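PDB 4RS2: predicted acyltransferase with acyl-CoA N-acyltransferase domain from Escherichia coli, which probably transfers acyl groups from acyl-CoA as a GNAT-family acyltransferase, and on overexpression suppresses gene silencing mediated by small RNAs. Local coordinates for residues V61-D64 and Q68-G71; L56-V61 and D114-F119; A142-R147 and F157-L162; E83-V88 and N168-L173. One frame throughout, in Å; residues are numbered along the deposited sequence.

How the contacts relate
From the N terminus, contacts 1 and 2 both start on strand 58-63. Contact 1 closes first, across a turn of three residues, and forms a beta hairpin with strand 69-80. Contact 4 opens at 83-88, before contact 2 closes on the end of helix 104-118, so these two cross along the chain. Contact 3 then opens and closes between 142 and 162, wholly within the loop that contact 4 completes at 168-173. Contacts 3 and 4 adjoin, because strand 146-147 pairs with strand 172-175. Contact 1 lies across the chain's centre from both of them. All four reach one mixed sheet, and contact 2 packs a helix on it.

Contact 1 (V61-D64 and Q68-G71); sequences VATD and QVIG
Asp-64 and Gln-68 meet at the closed end of a beta hairpin, where strands 58-63 and 69-80 run into the turn. CG of Asp-64 stands between its backbone N and carbonyl carbon (chi1 69°), which lets the carboxylate reach the backbone of Gln-68. There Asp-64 OD1 accepts a hydrogen bond from Gln-68 N at 3.0 Å, met from above the carboxylate plane. The same oxygen takes a weak bond from Glu-66 N within the turn. The backbones close the ring of bonds, since Asp-64 N donates to Gln-68 O at 3.0 Å.

Further along lies a classic beta bulge, with Ile-70 and Gly-71 both opposite Ala-62. Ala-62 O takes a nearly straight bond from Ile-70 N at 2.8 Å and a weak one from Gly-71 N. Ala-62 N in turn donates to Gly-71 O at 2.9 Å. Ile-70 spreads its two branches along the first strand. Its CG1 lies 3.4 Å from Ala-62 O, and its CG2 lies 3.9 Å from Asp-64 CB. Val-61 and Val-69 lie nearly perpendicular, with their CG1 methyls 4.2 Å apart.

Helix 27-37 covers these two valines, with Ile-30 touching both and Leu-33 packing on Val-69. Strand 18-21 pairs with the other edge of strand 58-63, bonding to Val-61 and Thr-63.

Contact 2 (L56-V61 and D114-F119); sequences LTLGLV and DSLNEF
A single methyl group, Leu-58 CD2, makes most of this contact between a strand and a helix. It sits 4.0 Å from Ser-115 CB and 4.0 Å from Leu-116 CD2, and so meets two successive residues of the helix. CG of Leu-58 is anti to the backbone N (chi1 177°), which extends the side chain from the strand toward the helix. The CD2 methyl also approaches Leu-116 CG. Thr-57 adds a looser touch, its CG2 4.4 Å from Leu-116 CD2.

Thr-57 and Leu-58 both face Phe-75 on strand 69-80, which makes a classic beta bulge where strand 58-63 begins. The helix partner is the last turn of helix 104-118, which packs on the sheet of this GNAT fold. Leu-116 also touches Phe-75 and Leu-162, and thus packs against other parts of the fold as well.

The hydroxyl of Ser-115 is engaged elsewhere, since OG hydrogen-bonds to Glu-111 O in the turn before. Ser-115 CB is the part that meets Leu-58. The chemistry is therefore that of carbon against carbon. Helix and strand are joined here by van der Waals packing, without polar bonds between the two segments.

Contact 3 (A142-R147 and F157-L162); sequences AHHDLR and FQVHRL
His-144 leans over strand 157-161, a strand of the mixed GNAT-fold sheet that pairs antiparallel with strand 123-127. Its CB points toward that strand, and CG lies anti to the carbonyl carbon (chi1 -64°). The imidazole is thereby brought near Val-159 and Arg-161. On the ring, CD2 touches Val-159 CG1 at 4.0 Å. CE1 comes within 3.5 Å of Arg-161 NH2. At the tip, NE2 hydrogen-bonds to Glu-139 OE1, outside the two segments. Arg-161 NH2 forms a salt bridge with the same Glu-139 OE1, so both side chains gather round one carboxylate. The imidazole and guanidinium planes are almost perpendicular, 84° apart, so the two groups are not stacked. Arg-161 NH1 is held separately by Asp-164 O. The carboxylate would probably ease the closeness of the two nitrogen groups.

At the other end the ring of Phe-157 lies against the backbone of Leu-146 and Arg-147 in strand 146-147. Leu-146 O sits at the ring edge in its plane, 4.0 Å from Phe-157 CD2. Phe-157 CE2 packs 3.5 Å from Arg-147 C. Between the two ends, Leu-146 CD1 lies 4.5 Å from Val-159 CG2.

One water joins the backbones. Ala-142 N donates to it at 3.0 Å, and it donates to Phe-157 O at 2.7 Å.

Contact 4 (E83-V88 and N168-L173); sequences EDLQWV and NGVTGL
The backbones stay well apart here, with Leu-85 CA and Val-170 CA 9.2 Å from each other, so the segments meet through side chains. An Asx turn at Asp-84 accompanies the corner that segment 83-88 makes at Gln-86, between the short, weakly bonded strand 83-85 and strand 87-95, which belongs to the mixed sheet of this GNAT fold. Leu-85 and Trp-87, on either side of the corner, both point toward Val-170.

Val-170 CG1 makes the main contacts. CG1 is anti to the backbone N (chi1 179°), and this carries it in toward both residues. The ends of Leu-85 and Val-170 meet head on, with Leu-85 CD1 3.5 Å from Val-170 CG1. The same leucine methyl also touches Val-170 CG2 at 4.0 Å. Trp-87 and Val-170 run alongside, pointing opposite ways. Trp-87 CZ2 lies 3.5 Å from Val-170 CG1, with CH2 of the indole slightly farther. Leu-85 CD1 itself rests over one face of the indole, offset toward the rim. Three apolar side chains therefore pack on one another.

Val-170 also touches Val-80 of strand 69-80. Trp-87 packs on Val-78, Val-125 and Leu-146, and thus joins several strands of the sheet. At the corner itself, Gln-86 N donates to Asp-84 OD1 at 2.9 Å, with an N-H...O angle of 158°.

Contact 1 (V61-D64 and Q68-G71)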
# COMPACT_ATOMS: atom_id res chain seq x y z
N VAL A 61 -3.77 -9.85 -1.26
CA VAL A 61 -3.22 -10.47 -2.45
C VAL A 61 -4.28 -10.59 -3.50
O VAL A 61 -5.47 -10.73 -3.19
CB VAL A 61 -2.66 -11.91 -2.22
CG1 VAL A 61 -1.43 -11.89 -1.34
CG2 VAL A 61 -3.70 -12.84 -1.64
N ALA A 62 -3.84 -10.50 -4.76
CA ALA A 62 -4.68 -10.85 -5.91
C ALA A 62 -4.07 -12.16 -6.38
O ALA A 62 -2.84 -12.31 -6.48
CB ALA A 62 -4.58 -9.82 -7.00
N THR A 63 -4.91 -13.14 -6.68
CA THR A 63 -4.43 -14.45 -7.12
C THR A 63 -5.11 -14.88 -8.40
O THR A 63 -6.19 -14.42 -8.71
CB THR A 63 -4.64 -15.53 -6.06
OG1 THR A 63 -6.05 -15.69 -5.84
CG2 THR A 63 -3.94 -15.16 -4.77
N ASP A 64 -4.41 -15.69 -9.18
CA ASP A 64 -4.95 -16.18 -10.45
C ASP A 64 -5.74 -17.43 -10.15
O ASP A 64 -5.83 -17.85 -8.98
CB ASP A 64 -3.85 -16.43 -11.49
CG ASP A 64 -2.94 -17.61 -11.15
OD1 ASP A 64 -3.26 -18.38 -10.20
OD2 ASP A 64 -1.90 -17.77 -11.84
N GLN A 68 -1.91 -18.58 -7.53
CA GLN A 68 -0.62 -17.91 -7.60
C GLN A 68 -0.83 -16.43 -7.34
O GLN A 68 -1.77 -15.83 -7.87
CB GLN A 68 0.02 -18.04 -8.98
CG GLN A 68 1.40 -17.37 -9.08
CD GLN A 68 1.95 -17.31 -10.50
OE1 GLN A 68 1.19 -17.37 -11.48
NE2 GLN A 68 3.26 -17.15 -10.62
N VAL A 69 0.07 -15.85 -6.54
CA VAL A 69 0.00 -14.41 -6.24
C VAL A 69 0.45 -13.60 -7.44
O VAL A 69 1.59 -13.72 -7.87
CB VAL A 69 0.89 -14.05 -5.03
CG1 VAL A 69 0.85 -12.58 -4.74
CG2 VAL A 69 0.44 -14.88 -3.81
N ILE A 70 -0.45 -12.75 -7.95
CA ILE A 70 -0.21 -11.93 -9.12
C ILE A 70 -0.35 -10.44 -8.80
O ILE A 70 -0.14 -9.58 -9.65
CB ILE A 70 -1.22 -12.28 -10.25
CG1 ILE A 70 -2.70 -12.00 -9.85
CG2 ILE A 70 -1.13 -13.76 -10.61
CD1 ILE A 70 -3.74 -12.01 -10.96
N GLY A 71 -0.69 -10.14 -7.55
CA GLY A 71 -0.77 -8.75 -7.12
C GLY A 71 -0.71 -8.64 -5.63
O GLY A 71 -1.09 -9.57 -4.92

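Contact 2 (L56-V61 and D114-F119)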
# COMPACT_ATOMS: atom_id res chain seq x y z
N LEU A 56 3.08 -5.40 9.83
CA LEU A 56 2.32 -5.45 8.59
C LEU A 56 0.86 -5.44 9.04
O LEU A 56 0.35 -6.47 9.44
CB LEU A 56 2.68 -6.72 7.80
CG LEU A 56 2.44 -6.80 6.30
CD1 LEU A 56 3.15 -5.69 5.54
CD2 LEU A 56 2.90 -8.14 5.76
N THR A 57 0.23 -4.26 9.01
CA THR A 57 -1.15 -4.08 9.47
C THR A 57 -2.15 -4.86 8.66
O THR A 57 -3.10 -5.40 9.17
CB THR A 57 -1.53 -2.59 9.36
OG1 THR A 57 -0.60 -1.79 10.11
CG2 THR A 57 -2.92 -2.33 9.83
N LEU A 58 -1.96 -4.84 7.35
CA LEU A 58 -2.87 -5.52 6.45
C LEU A 58 -2.14 -5.71 5.12
O LEU A 58 -1.39 -4.84 4.71
CB LEU A 58 -4.15 -4.69 6.23
CG LEU A 58 -5.18 -5.26 5.23
CD1 LEU A 58 -5.77 -6.55 5.76
CD2 LEU A 58 -6.28 -4.23 4.98
N GLY A 59 -2.32 -6.89 4.53
CA GLY A 59 -1.81 -7.20 3.21
C GLY A 59 -2.93 -7.87 2.44
O GLY A 59 -3.69 -8.65 3.01
N LEU A 60 -3.08 -7.50 1.17
CA LEU A 60 -4.09 -8.09 0.31
C LEU A 60 -3.38 -8.63 -0.88
O LEU A 60 -2.47 -7.97 -1.42
CB LEU A 60 -5.13 -7.06 -0.16
CG LEU A 60 -6.03 -6.35 0.85
CD1 LEU A 60 -7.11 -5.61 0.10
CD2 LEU A 60 -6.66 -7.28 1.84
N VAL A 61 -3.77 -9.85 -1.26
CA VAL A 61 -3.22 -10.47 -2.45
C VAL A 61 -4.28 -10.59 -3.50
O VAL A 61 -5.47 -10.73 -3.19
CB VAL A 61 -2.66 -11.91 -2.22
CG1 VAL A 61 -1.43 -11.89 -1.34
CG2 VAL A 61 -3.70 -12.84 -1.64
N ASP A 114 -11.08 0.26 1.76
CA ASP A 114 -12.42 -0.09 2.25
C ASP A 114 -12.33 -0.96 3.51
O ASP A 114 -13.06 -0.74 4.47
CB ASP A 114 -13.19 -0.82 1.17
CG ASP A 114 -14.64 -0.99 1.51
OD1 ASP A 114 -15.33 0.04 1.64
OD2 ASP A 114 -15.07 -2.15 1.61
N SER A 115 -11.41 -1.92 3.50
CA SER A 115 -11.19 -2.80 4.64
C SER A 115 -10.69 -1.99 5.85
O SER A 115 -11.14 -2.16 7.01
CB SER A 115 -10.18 -3.89 4.27
OG SER A 115 -10.79 -4.85 3.41
N LEU A 116 -9.76 -1.10 5.58
CA LEU A 116 -9.20 -0.29 6.67
C LEU A 116 -10.28 0.58 7.31
O LEU A 116 -10.34 0.71 8.53
CB LEU A 116 -8.01 0.52 6.17
CG LEU A 116 -6.80 -0.33 5.82
CD1 LEU A 116 -5.91 0.46 4.92
CD2 LEU A 116 -6.04 -0.81 7.05
N ASN A 117 -11.15 1.16 6.49
CA ASN A 117 -12.24 1.95 7.01
C ASN A 117 -13.15 1.11 7.87
O ASN A 117 -13.57 1.54 8.96
CB ASN A 117 -13.05 2.55 5.87
CG ASN A 117 -14.21 3.41 6.35
OD1 ASN A 117 -14.01 4.38 7.06
ND2 ASN A 117 -15.42 3.04 5.96
N GLU A 118 -13.49 -0.07 7.35
CA GLU A 118 -14.35 -1.05 8.05
C GLU A 118 -13.80 -1.38 9.42
O GLU A 118 -14.57 -1.54 10.37
CB GLU A 118 -14.45 -2.33 7.20
CG GLU A 118 -15.14 -3.55 7.79
CD GLU A 118 -14.97 -4.77 6.91
OE1 GLU A 118 -14.25 -4.69 5.88
OE2 GLU A 118 -15.54 -5.83 7.22
N PHE A 119 -12.48 -1.48 9.52
CA PHE A 119 -11.83 -1.82 10.78
C PHE A 119 -11.38 -0.63 11.63
O PHE A 119 -10.62 -0.80 12.57
CB PHE A 119 -10.76 -2.89 10.56
CG PHE A 119 -11.35 -4.21 10.08
CD1 PHE A 119 -12.28 -4.89 10.87
CD2 PHE A 119 -11.00 -4.75 8.85
CE1 PHE A 119 -12.83 -6.09 10.44
CE2 PHE A 119 -11.54 -5.95 8.42
CZ PHE A 119 -12.46 -6.62 9.21

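Contact 3 (A142-R147 and F157-L162)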
# COMPACT_ATOMS: atom_id res chain seq x y z
N ALA A 142 1.46 17.69 1.50
CA ALA A 142 1.92 19.04 1.80
C ALA A 142 0.77 20.02 1.89
O ALA A 142 0.83 20.94 2.66
CB ALA A 142 2.95 19.51 0.77
N HIS A 143 -0.29 19.80 1.12
CA HIS A 143 -1.45 20.68 1.16
C HIS A 143 -2.22 20.60 2.45
O HIS A 143 -3.06 21.47 2.73
CB HIS A 143 -2.38 20.42 -0.01
CG HIS A 143 -1.77 20.75 -1.32
ND1 HIS A 143 -2.39 20.44 -2.52
CD2 HIS A 143 -0.56 21.26 -1.64
CE1 HIS A 143 -1.61 20.84 -3.52
NE2 HIS A 143 -0.50 21.34 -3.01
N HIS A 144 -1.94 19.58 3.23
CA HIS A 144 -2.56 19.38 4.55
C HIS A 144 -1.52 19.51 5.64
O HIS A 144 -1.75 19.12 6.78
CB HIS A 144 -3.18 18.00 4.63
CG HIS A 144 -4.32 17.78 3.68
ND1 HIS A 144 -5.63 18.01 4.03
CD2 HIS A 144 -4.34 17.34 2.40
CE1 HIS A 144 -6.41 17.69 3.01
NE2 HIS A 144 -5.65 17.31 2.01
N ASP A 145 -0.35 20.08 5.31
CA ASP A 145 0.73 20.25 6.30
C ASP A 145 1.17 18.94 6.95
O ASP A 145 1.38 18.86 8.16
CB ASP A 145 0.38 21.32 7.37
CG ASP A 145 0.51 22.75 6.83
OD1 ASP A 145 0.79 22.90 5.62
OD2 ASP A 145 0.31 23.72 7.60
N LEU A 146 1.29 17.91 6.11
CA LEU A 146 1.81 16.60 6.50
C LEU A 146 3.05 16.28 5.68
O LEU A 146 3.09 16.55 4.47
CB LEU A 146 0.75 15.55 6.28
CG LEU A 146 -0.48 15.65 7.19
CD1 LEU A 146 -1.63 14.86 6.59
CD2 LEU A 146 -0.13 15.15 8.59
N ARG A 147 4.08 15.74 6.32
CA ARG A 147 5.32 15.41 5.65
C ARG A 147 5.84 14.10 6.21
O ARG A 147 5.44 13.68 7.29
CB ARG A 147 6.37 16.48 5.87
CG ARG A 147 6.80 16.63 7.32
CD ARG A 147 7.72 17.83 7.55
NE ARG A 147 8.22 17.87 8.92
CZ ARG A 147 9.29 17.19 9.36
NH1 ARG A 147 9.99 16.44 8.53
NH2 ARG A 147 9.66 17.28 10.62
N PHE A 157 4.74 12.62 -1.49
CA PHE A 157 4.07 12.17 -0.26
C PHE A 157 2.62 12.57 -0.30
O PHE A 157 2.29 13.74 -0.53
CB PHE A 157 4.75 12.68 1.00
CG PHE A 157 4.25 12.04 2.26
CD1 PHE A 157 4.21 10.66 2.38
CD2 PHE A 157 3.86 12.79 3.35
CE1 PHE A 157 3.79 10.06 3.52
CE2 PHE A 157 3.43 12.17 4.52
CZ PHE A 157 3.39 10.80 4.60
N GLN A 158 1.75 11.57 -0.15
CA GLN A 158 0.30 11.77 -0.33
C GLN A 158 -0.54 11.13 0.75
O GLN A 158 -0.09 10.28 1.50
CB GLN A 158 -0.10 11.19 -1.70
CG GLN A 158 0.54 11.93 -2.90
CD GLN A 158 0.52 11.14 -4.18
OE1 GLN A 158 -0.47 11.09 -4.88
NE2 GLN A 158 1.65 10.53 -4.49
N VAL A 159 -1.80 11.57 0.82
CA VAL A 159 -2.70 11.11 1.86
C VAL A 159 -4.11 10.93 1.31
O VAL A 159 -4.56 11.65 0.40
CB VAL A 159 -2.71 12.11 3.03
CG1 VAL A 159 -3.26 13.46 2.60
CG2 VAL A 159 -3.46 11.53 4.22
N HIS A 160 -4.79 9.92 1.86
CA HIS A 160 -6.18 9.62 1.54
C HIS A 160 -6.92 9.46 2.86
O HIS A 160 -6.67 8.53 3.60
CB HIS A 160 -6.30 8.32 0.73
CG HIS A 160 -7.62 8.13 0.04
ND1 HIS A 160 -8.84 8.22 0.68
CD2 HIS A 160 -7.91 7.84 -1.26
CE1 HIS A 160 -9.82 8.02 -0.19
NE2 HIS A 160 -9.28 7.76 -1.37
N ARG A 161 -7.84 10.36 3.16
CA ARG A 161 -8.62 10.26 4.38
C ARG A 161 -9.59 9.11 4.23
O ARG A 161 -10.05 8.82 3.12
CB ARG A 161 -9.41 11.54 4.58
CG ARG A 161 -10.59 11.75 3.65
CD ARG A 161 -11.10 13.17 3.79
NE ARG A 161 -10.20 14.09 3.12
CZ ARG A 161 -10.40 15.41 3.00
NH1 ARG A 161 -11.47 15.99 3.60
NH2 ARG A 161 -9.51 16.15 2.32
N LEU A 162 -9.95 8.49 5.35
CA LEU A 162 -10.99 7.46 5.36
C LEU A 162 -12.30 7.97 5.97
O LEU A 162 -13.30 7.26 5.93
CB LEU A 162 -10.50 6.22 6.08
CG LEU A 162 -9.27 5.58 5.41
CD1 LEU A 162 -8.85 4.32 6.15
CD2 LEU A 162 -9.60 5.25 3.95
O HOH W 1 3.45 16.19 -0.12

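Contact 4 (E83-V88 and N168-L173)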
# COMPACT_ATOMS: atom_id res chain seq x y z
N GLU A 83 2.19 10.27 17.69
CA GLU A 83 0.99 9.69 18.28
C GLU A 83 0.24 8.79 17.31
O GLU A 83 0.28 8.98 16.08
CB GLU A 83 0.06 10.80 18.78
CG GLU A 83 0.61 11.59 19.96
CD GLU A 83 0.85 10.75 21.20
OE1 GLU A 83 0.63 9.52 21.17
OE2 GLU A 83 1.26 11.32 22.23
N ASP A 84 -0.44 7.79 17.89
CA ASP A 84 -1.21 6.82 17.12
C ASP A 84 -2.63 7.32 16.95
O ASP A 84 -3.39 7.38 17.91
CB ASP A 84 -1.22 5.49 17.87
CG ASP A 84 -2.13 4.45 17.25
OD1 ASP A 84 -2.62 4.66 16.11
OD2 ASP A 84 -2.33 3.40 17.91
N LEU A 85 -2.95 7.68 15.71
CA LEU A 85 -4.27 8.16 15.31
C LEU A 85 -4.99 7.15 14.40
O LEU A 85 -5.93 7.50 13.69
CB LEU A 85 -4.12 9.48 14.56
CG LEU A 85 -3.37 10.62 15.24
CD1 LEU A 85 -3.29 11.80 14.26
CD2 LEU A 85 -4.04 11.00 16.55
N GLN A 86 -4.51 5.91 14.38
CA GLN A 86 -5.09 4.87 13.55
C GLN A 86 -4.90 5.21 12.07
O GLN A 86 -5.81 5.09 11.28
CB GLN A 86 -6.57 4.64 13.90
CG GLN A 86 -6.78 4.35 15.38
CD GLN A 86 -6.13 3.05 15.81
OE1 GLN A 86 -6.27 2.02 15.14
NE2 GLN A 86 -5.42 3.08 16.93
N TRP A 87 -3.69 5.63 11.75
CA TRP A 87 -3.27 5.86 10.37
C TRP A 87 -2.30 4.76 9.93
O TRP A 87 -1.59 4.17 10.76
CB TRP A 87 -2.55 7.21 10.21
CG TRP A 87 -3.39 8.41 10.29
CD1 TRP A 87 -4.56 8.58 10.98
CD2 TRP A 87 -3.06 9.69 9.72
NE1 TRP A 87 -5.00 9.88 10.84
CE2 TRP A 87 -4.11 10.58 10.07
CE3 TRP A 87 -2.03 10.15 8.92
CZ2 TRP A 87 -4.14 11.91 9.64
CZ3 TRP A 87 -2.06 11.48 8.46
CH2 TRP A 87 -3.11 12.34 8.84
N VAL A 88 -2.27 4.53 8.63
CA VAL A 88 -1.34 3.55 8.04
C VAL A 88 -0.69 4.13 6.80
O VAL A 88 -1.22 5.08 6.21
CB VAL A 88 -2.02 2.23 7.66
CG1 VAL A 88 -2.51 1.50 8.90
CG2 VAL A 88 -3.14 2.50 6.65
N ASN A 168 -8.42 17.01 9.54
CA ASN A 168 -8.58 18.34 10.16
C ASN A 168 -7.90 18.42 11.51
O ASN A 168 -8.20 17.63 12.41
CB ASN A 168 -10.05 18.73 10.24
CG ASN A 168 -10.68 18.86 8.85
OD1 ASN A 168 -10.00 19.21 7.89
ND2 ASN A 168 -11.98 18.60 8.76
N GLY A 169 -6.96 19.34 11.62
CA GLY A 169 -6.20 19.54 12.84
C GLY A 169 -5.05 18.56 13.04
O GLY A 169 -4.46 18.53 14.12
N VAL A 170 -4.76 17.74 12.03
CA VAL A 170 -3.69 16.76 12.14
C VAL A 170 -2.60 17.20 11.17
O VAL A 170 -2.83 17.19 9.97
CB VAL A 170 -4.15 15.34 11.77
CG1 VAL A 170 -2.97 14.38 11.88
CG2 VAL A 170 -5.33 14.86 12.64
N THR A 171 -1.45 17.58 11.72
CA THR A 171 -0.34 18.11 10.91
C THR A 171 0.98 17.60 11.45
O THR A 171 1.06 17.07 12.58
CB THR A 171 -0.30 19.65 10.96
OG1 THR A 171 -0.06 20.08 12.32
CG2 THR A 171 -1.57 20.23 10.47
N GLY A 172 2.02 17.76 10.64
CA GLY A 172 3.37 17.46 11.06
C GLY A 172 4.01 16.24 10.44
O GLY A 172 3.63 15.82 9.35
N LEU A 173 4.96 15.67 11.17
CA LEU A 173 5.72 14.55 10.69
C LEU A 173 5.01 13.23 10.88
O LEU A 173 4.66 12.83 12.01
CB LEU A 173 7.08 14.50 11.40
CG LEU A 173 7.93 13.27 11.08
CD1 LEU A 173 8.38 13.23 9.63
CD2 LEU A 173 9.13 13.31 12.00